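L-amino acid deaminase (Proteus vulgaris, PDB 5I39) probably catalyses the oxidative deamination of L-amino acids to 2-oxo acids as a membrane-associated flavoprotein that binds FAD. Local coordinates at residues F26-A38 against K199-R211. Sequence-based numbering, arbitrary orientation.
With FAD (flavin-adenine dinucleotide), chain B.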
loop_
_atom_site.group_PDB
_atom_site.type_symbol
_atom_site.label_atom_id
_atom_site.label_comp_id
_atom_site.label_asym_id
_atom_site.label_seq_id
_atom_site.Cartn_x
_atom_site.Cartn_y
_atom_site.Cartn_z
ATOM N N PHE A 26 -4.297 -13.865 9.399
ATOM C CA PHE A 26 -5.069 -13.544 10.598
ATOM C C PHE A 26 -4.131 -13.283 11.764
ATOM O O PHE A 26 -3.329 -14.142 12.130
ATOM C CB PHE A 26 -6.071 -14.635 10.986
ATOM C CG PHE A 26 -6.905 -14.266 12.184
ATOM C CD1 PHE A 26 -7.990 -13.403 12.052
ATOM C CD2 PHE A 26 -6.577 -14.730 13.454
ATOM C CE1 PHE A 26 -8.745 -13.034 13.158
ATOM C CE2 PHE A 26 -7.328 -14.364 14.563
ATOM C CZ PHE A 26 -8.412 -13.515 14.415
ATOM N N VAL A 27 -4.244 -12.089 12.331
ATOM C CA VAL A 27 -3.526 -11.717 13.539
ATOM C C VAL A 27 -4.575 -11.339 14.563
ATOM O O VAL A 27 -5.406 -10.469 14.308
ATOM C CB VAL A 27 -2.585 -10.528 13.279
ATOM C CG1 VAL A 27 -1.968 -10.023 14.577
ATOM C CG2 VAL A 27 -1.496 -10.934 12.301
ATOM N N GLU A 28 -4.542 -11.993 15.719
ATOM C CA GLU A 28 -5.529 -11.722 16.754
ATOM C C GLU A 28 -5.279 -10.356 17.383
ATOM O O GLU A 28 -4.137 -9.905 17.500
ATOM C CB GLU A 28 -5.523 -12.817 17.826
ATOM C CG GLU A 28 -6.688 -12.748 18.812
ATOM C CD GLU A 28 -8.054 -12.686 18.140
ATOM O OE1 GLU A 28 -8.604 -13.757 17.807
ATOM O OE2 GLU A 28 -8.578 -11.562 17.942
ATOM N N GLY A 29 -6.362 -9.692 17.764
ATOM C CA GLY A 29 -6.264 -8.466 18.536
ATOM C C GLY A 29 -5.718 -8.725 19.931
ATOM O O GLY A 29 -5.707 -9.857 20.419
ATOM N N THR A 30 -5.257 -7.659 20.567
ATOM C CA THR A 30 -4.831 -7.700 21.960
ATOM C C THR A 30 -6.000 -8.142 22.844
ATOM O O THR A 30 -7.125 -7.686 22.656
ATOM C CB THR A 30 -4.333 -6.310 22.394
ATOM O OG1 THR A 30 -3.301 -5.881 21.495
ATOM C CG2 THR A 30 -3.801 -6.315 23.825
ATOM N N GLU A 31 -5.724 -9.041 23.787
ATOM C CA GLU A 31 -6.744 -9.552 24.707
ATOM C C GLU A 31 -7.029 -8.547 25.816
ATOM O O GLU A 31 -6.232 -7.649 26.071
ATOM C CB GLU A 31 -6.288 -10.870 25.339
ATOM C CG GLU A 31 -6.184 -12.039 24.370
ATOM C CD GLU A 31 -5.623 -13.299 25.012
ATOM O OE1 GLU A 31 -5.778 -13.482 26.239
ATOM O OE2 GLU A 31 -5.018 -14.114 24.286
ATOM N N GLY A 32 -8.169 -8.724 26.479
ATOM C CA GLY A 32 -8.515 -7.950 27.672
ATOM C C GLY A 32 -9.259 -6.657 27.400
ATOM O O GLY A 32 -9.646 -6.365 26.267
ATOM N N ALA A 33 -9.457 -5.880 28.461
ATOM C CA ALA A 33 -10.258 -4.660 28.397
ATOM C C ALA A 33 -9.548 -3.555 27.631
ATOM O O ALA A 33 -8.319 -3.524 27.553
ATOM C CB ALA A 33 -10.600 -4.183 29.799
ATOM N N LEU A 34 -10.338 -2.649 27.067
ATOM C CA LEU A 34 -9.807 -1.468 26.410
ATOM C C LEU A 34 -9.056 -0.637 27.453
ATOM O O LEU A 34 -9.594 -0.408 28.539
ATOM C CB LEU A 34 -10.948 -0.652 25.809
ATOM C CG LEU A 34 -10.573 0.495 24.879
ATOM C CD1 LEU A 34 -9.943 -0.051 23.606
ATOM C CD2 LEU A 34 -11.819 1.311 24.572
ATOM N N PRO A 35 -7.811 -0.202 27.152
ATOM C CA PRO A 35 -7.071 0.597 28.131
ATOM C C PRO A 35 -7.768 1.908 28.473
ATOM O O PRO A 35 -8.529 2.443 27.662
ATOM C CB PRO A 35 -5.728 0.864 27.432
ATOM C CG PRO A 35 -5.594 -0.240 26.451
ATOM C CD PRO A 35 -6.988 -0.471 25.961
ATOM N N LYS A 36 -7.509 2.411 29.673
ATOM C CA LYS A 36 -8.087 3.685 30.097
ATOM C C LYS A 36 -7.466 4.880 29.381
ATOM O O LYS A 36 -8.129 5.898 29.198
ATOM C CB LYS A 36 -7.963 3.863 31.613
ATOM C CG LYS A 36 -8.681 2.805 32.446
ATOM C CD LYS A 36 -10.085 2.490 31.942
ATOM C CE LYS A 36 -10.898 1.711 32.962
ATOM N NZ LYS A 36 -10.237 0.453 33.407
ATOM N N GLN A 37 -6.207 4.748 28.963
ATOM C CA GLN A 37 -5.468 5.856 28.363
ATOM C C GLN A 37 -4.432 5.342 27.365
ATOM O O GLN A 37 -3.955 4.213 27.480
ATOM C CB GLN A 37 -4.802 6.680 29.479
ATOM C CG GLN A 37 -3.955 7.893 29.060
ATOM C CD GLN A 37 -2.523 7.607 28.594
ATOM O OE1 GLN A 37 -1.939 8.425 27.880
ATOM N NE2 GLN A 37 -1.950 6.471 28.987
ATOM N N ALA A 38 -4.105 6.182 26.387
ATOM C CA ALA A 38 -2.968 5.950 25.490
ATOM C C ALA A 38 -2.439 7.292 25.014
ATOM O O ALA A 38 -3.215 8.226 24.816
ATOM C CB ALA A 38 -3.381 5.097 24.303
ATOM N N LYS A 199 4.363 -6.896 19.070
ATOM C CA LYS A 199 5.606 -7.202 19.768
ATOM C C LYS A 199 6.288 -5.941 20.317
ATOM O O LYS A 199 6.863 -5.966 21.406
ATOM C CB LYS A 199 6.546 -7.961 18.841
ATOM C CG LYS A 199 7.815 -8.445 19.519
ATOM C CD LYS A 199 8.723 -9.156 18.537
ATOM C CE LYS A 199 10.129 -9.305 19.099
ATOM N NZ LYS A 199 10.177 -10.086 20.367
HETATM N N MSE A 200 6.202 -4.844 19.565
HETATM C CA MSE A 200 6.752 -3.552 19.997
HETATM C C MSE A 200 5.912 -2.858 21.053
HETATM O O MSE A 200 6.316 -1.814 21.564
HETATM C CB MSE A 200 6.918 -2.618 18.792
HETATM C CG MSE A 200 7.890 -3.118 17.718
HETATM SE SE MSE A 200 9.713 -3.374 18.396
HETATM C CE MSE A 200 9.605 -5.301 18.760
ATOM N N GLY A 201 4.752 -3.416 21.394
ATOM C CA GLY A 201 3.913 -2.899 22.476
ATOM C C GLY A 201 2.705 -2.104 22.015
ATOM O O GLY A 201 1.967 -1.582 22.848
ATOM N N VAL A 202 2.480 -2.012 20.705
ATOM C CA VAL A 202 1.238 -1.424 20.208
ATOM C C VAL A 202 0.111 -2.375 20.600
ATOM O O VAL A 202 0.206 -3.574 20.357
ATOM C CB VAL A 202 1.232 -1.245 18.676
ATOM C CG1 VAL A 202 -0.085 -0.627 18.219
ATOM C CG2 VAL A 202 2.400 -0.381 18.221
ATOM N N ARG A 203 -0.936 -1.854 21.228
ATOM C CA ARG A 203 -2.096 -2.673 21.567
ATOM C C ARG A 203 -3.192 -2.403 20.546
ATOM O O ARG A 203 -3.494 -1.248 20.252
ATOM C CB ARG A 203 -2.531 -2.418 23.006
ATOM C CG ARG A 203 -1.467 -2.906 23.984
ATOM C CD ARG A 203 -1.909 -2.843 25.431
ATOM N NE ARG A 203 -1.955 -1.476 25.938
ATOM C CZ ARG A 203 -2.346 -1.137 27.168
ATOM N NH1 ARG A 203 -2.743 -2.065 28.037
ATOM N NH2 ARG A 203 -2.347 0.141 27.530
ATOM N N ILE A 204 -3.734 -3.478 19.977
ATOM C CA ILE A 204 -4.650 -3.394 18.841
ATOM C C ILE A 204 -5.941 -4.108 19.203
ATOM O O ILE A 204 -5.948 -5.325 19.403
ATOM C CB ILE A 204 -4.055 -4.025 17.561
ATOM C CG1 ILE A 204 -2.667 -3.434 17.272
ATOM C CG2 ILE A 204 -5.003 -3.800 16.383
ATOM C CD1 ILE A 204 -1.955 -3.999 16.055
ATOM N N TYR A 205 -7.033 -3.352 19.270
ATOM C CA TYR A 205 -8.332 -3.895 19.669
ATOM C C TYR A 205 -9.236 -4.028 18.458
ATOM O O TYR A 205 -9.583 -3.037 17.816
ATOM C CB TYR A 205 -8.947 -3.045 20.785
ATOM C CG TYR A 205 -8.050 -3.100 21.987
ATOM C CD1 TYR A 205 -8.148 -4.141 22.911
ATOM C CD2 TYR A 205 -7.027 -2.172 22.153
ATOM C CE1 TYR A 205 -7.281 -4.228 23.986
ATOM C CE2 TYR A 205 -6.149 -2.254 23.219
ATOM C CZ TYR A 205 -6.280 -3.282 24.135
ATOM O OH TYR A 205 -5.406 -3.348 25.196
ATOM N N THR A 206 -9.574 -5.275 18.140
ATOM C CA THR A 206 -10.415 -5.613 16.999
ATOM C C THR A 206 -11.884 -5.664 17.418
ATOM O O THR A 206 -12.206 -5.665 18.610
ATOM C CB THR A 206 -9.985 -6.955 16.392
ATOM O OG1 THR A 206 -9.961 -7.955 17.414
ATOM C CG2 THR A 206 -8.601 -6.831 15.790
ATOM N N GLN A 207 -12.776 -5.698 16.432
ATOM C CA GLN A 207 -14.224 -5.599 16.677
ATOM C C GLN A 207 -14.538 -4.408 17.595
ATOM O O GLN A 207 -15.343 -4.509 18.528
ATOM C CB GLN A 207 -14.774 -6.908 17.265
ATOM C CG GLN A 207 -14.636 -8.113 16.349
ATOM C CD GLN A 207 -13.228 -8.682 16.306
ATOM O OE1 GLN A 207 -12.582 -8.840 17.342
ATOM N NE2 GLN A 207 -12.748 -9.003 15.109
ATOM N N CYS A 208 -13.876 -3.285 17.319
ATOM C CA CYS A 208 -13.874 -2.120 18.198
ATOM C C CYS A 208 -13.820 -0.847 17.356
ATOM O O CYS A 208 -12.750 -0.298 17.100
ATOM C CB CYS A 208 -12.686 -2.200 19.159
ATOM S SG CYS A 208 -12.613 -0.883 20.393
ATOM N N ALA A 209 -14.988 -0.400 16.913
ATOM C CA ALA A 209 -15.100 0.772 16.057
ATOM C C ALA A 209 -14.985 2.054 16.860
ATOM O O ALA A 209 -15.628 2.198 17.901
ATOM C CB ALA A 209 -16.426 0.761 15.320
ATOM N N ALA A 210 -14.169 2.983 16.373
ATOM C CA ALA A 210 -14.171 4.347 16.876
ATOM C C ALA A 210 -15.417 5.047 16.338
ATOM O O ALA A 210 -15.650 5.067 15.131
ATOM C CB ALA A 210 -12.921 5.087 16.430
ATOM N N ARG A 211 -16.211 5.600 17.249
ATOM C CA ARG A 211 -17.448 6.310 16.908
ATOM C C ARG A 211 -17.271 7.822 16.838
ATOM O O ARG A 211 -17.964 8.488 16.080
ATOM C CB ARG A 211 -18.547 5.981 17.927
ATOM C CG ARG A 211 -18.912 4.508 18.046
ATOM C CD ARG A 211 -19.311 3.924 16.706
ATOM N NE ARG A 211 -19.987 2.634 16.822
ATOM C CZ ARG A 211 -20.154 1.769 15.821
ATOM N NH1 ARG A 211 -19.672 2.025 14.603
ATOM N NH2 ARG A 211 -20.798 0.626 16.039
HETATM P PA FAD B . -7.096 -0.309 5.052
HETATM O O1A FAD B . -8.432 -0.482 4.321
HETATM O O2A FAD B . -6.130 -1.465 4.867
HETATM O O5B FAD B . -7.296 -0.164 6.622
HETATM C C5B FAD B . -8.180 0.782 7.206
HETATM C C4B FAD B . -8.768 0.094 8.424
HETATM O O4B FAD B . -9.548 1.053 9.165
HETATM C C3B FAD B . -9.711 -1.046 8.038
HETATM O O3B FAD B . -9.216 -2.279 8.559
HETATM C C2B FAD B . -11.050 -0.597 8.642
HETATM O O2B FAD B . -11.866 -1.690 9.107
HETATM C C1B FAD B . -10.617 0.343 9.752
HETATM N N9A FAD B . -11.607 1.343 10.163
HETATM C C8A FAD B . -12.270 2.169 9.379
HETATM N N7A FAD B . -13.061 3.006 10.083
HETATM C C5A FAD B . -12.872 2.665 11.350
HETATM C C6A FAD B . -13.392 3.121 12.637
HETATM N N6A FAD B . -14.293 4.123 12.692
HETATM N N1A FAD B . -12.949 2.526 13.761
HETATM C C2A FAD B . -12.037 1.546 13.724
HETATM N N3A FAD B . -11.530 1.056 12.587
HETATM C C4A FAD B . -11.911 1.585 11.417
HETATM N N1 FAD B . -0.704 -0.225 -3.040
HETATM C C2 FAD B . 0.554 -0.458 -3.429
HETATM O O2 FAD B . 1.462 0.194 -2.884
HETATM N N3 FAD B . 0.829 -1.371 -4.392
HETATM C C4 FAD B . -0.099 -2.083 -5.042
HETATM O O4 FAD B . 0.214 -2.910 -5.886
HETATM C C4X FAD B . -1.510 -1.872 -4.691
HETATM N N5 FAD B . -2.540 -2.497 -5.321
HETATM C C5X FAD B . -3.782 -2.395 -4.835
HETATM C C6 FAD B . -4.819 -3.193 -5.322
HETATM C C7 FAD B . -6.103 -3.144 -4.786
HETATM C C7M FAD B . -7.192 -4.058 -5.299
HETATM C C8 FAD B . -6.391 -2.213 -3.685
HETATM C C8M FAD B . -7.756 -2.143 -3.041
HETATM C C9 FAD B . -5.361 -1.398 -3.211
HETATM C C9A FAD B . -4.078 -1.449 -3.743
HETATM N N10 FAD B . -3.047 -0.629 -3.267
HETATM C C10 FAD B . -1.724 -0.882 -3.620
HETATM C "C1'" FAD B . -3.295 0.377 -2.254
HETATM C "C2'" FAD B . -3.080 -0.093 -0.859
HETATM O "O2'" FAD B . -3.603 -1.411 -0.730
HETATM C "C3'" FAD B . -3.794 0.892 0.061
HETATM O "O3'" FAD B . -3.428 2.263 -0.248
HETATM C "C4'" FAD B . -3.494 0.664 1.524
HETATM O "O4'" FAD B . -3.701 -0.721 1.862
HETATM C "C5'" FAD B . -4.397 1.540 2.372
HETATM O "O5'" FAD B . -4.099 1.230 3.734
HETATM P P FAD B . -5.063 1.822 4.894
HETATM O O1P FAD B . -4.473 1.391 6.202
HETATM O O2P FAD B . -5.334 3.286 4.624
HETATM O O3P FAD B . -6.489 1.107 4.585
HETATM O O HOH W 1 -9.899 -10.218 15.456
HETATM O O HOH W 2 -9.787 -9.837 20.063
HETATM O O HOH W 3 -8.861 -7.203 20.433
HETATM O O HOH W 4 -6.001 -5.087 27.149
HETATM O O HOH W 5 -1.787 2.653 26.491
#
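The Tyr205 ring is clasped between two side chains of the loop 26-38: Thr30 CB lies over one face, 4.3 Å from the ring centroid, and Leu34 CD1 over the opposite one, both as CH-pi contacts. Tyr205 belongs to strand 203-205, the outermost strand of the parallel part of the Rossmann-type FAD-binding sheet, paired on its inner side with strand 63-66. The loop, which leads into strand 40-43 of the same sheet, lies along its outer side. Pro35 CD touches the phenol end obliquely, 3.4 Å from Tyr205 CE2. The same proline also serves Arg203: its CG sits 3.4 Å above the centre of the guanidinium plane, an apolar atom resting on that face, while at the edge, in plane, lies a water shared by Arg203 NH2 and Gln37 O.

Threonine suits position 30 because its two branches do different work. With Thr30 chi1 at -55°, CG2 is anti to the backbone N and reaches the phenol end of Tyr205, while Thr30 OG1 accepts from Ile204 N at 2.9 Å. Thr30 N in turn donates to Ile204 O, so both the N and the O of Ile204, on the edge strand, are satisfied. Gly29, having no side chain, lets its CA pass 3.3 Å from Ile204 O and close to Thr206 OG1. Two waters, each donating to Glu28 OE2 and Thr206 OG1, link these two side chains.

Beyond Thr206 the chain turns to the cofactor, where Ala210 N and O pair with adenine N1A and N6A. Within the loop's bend, one water accepts from Tyr205 OH at 2.7 Å and donates to the carbonyls of Glu31 and Ala33.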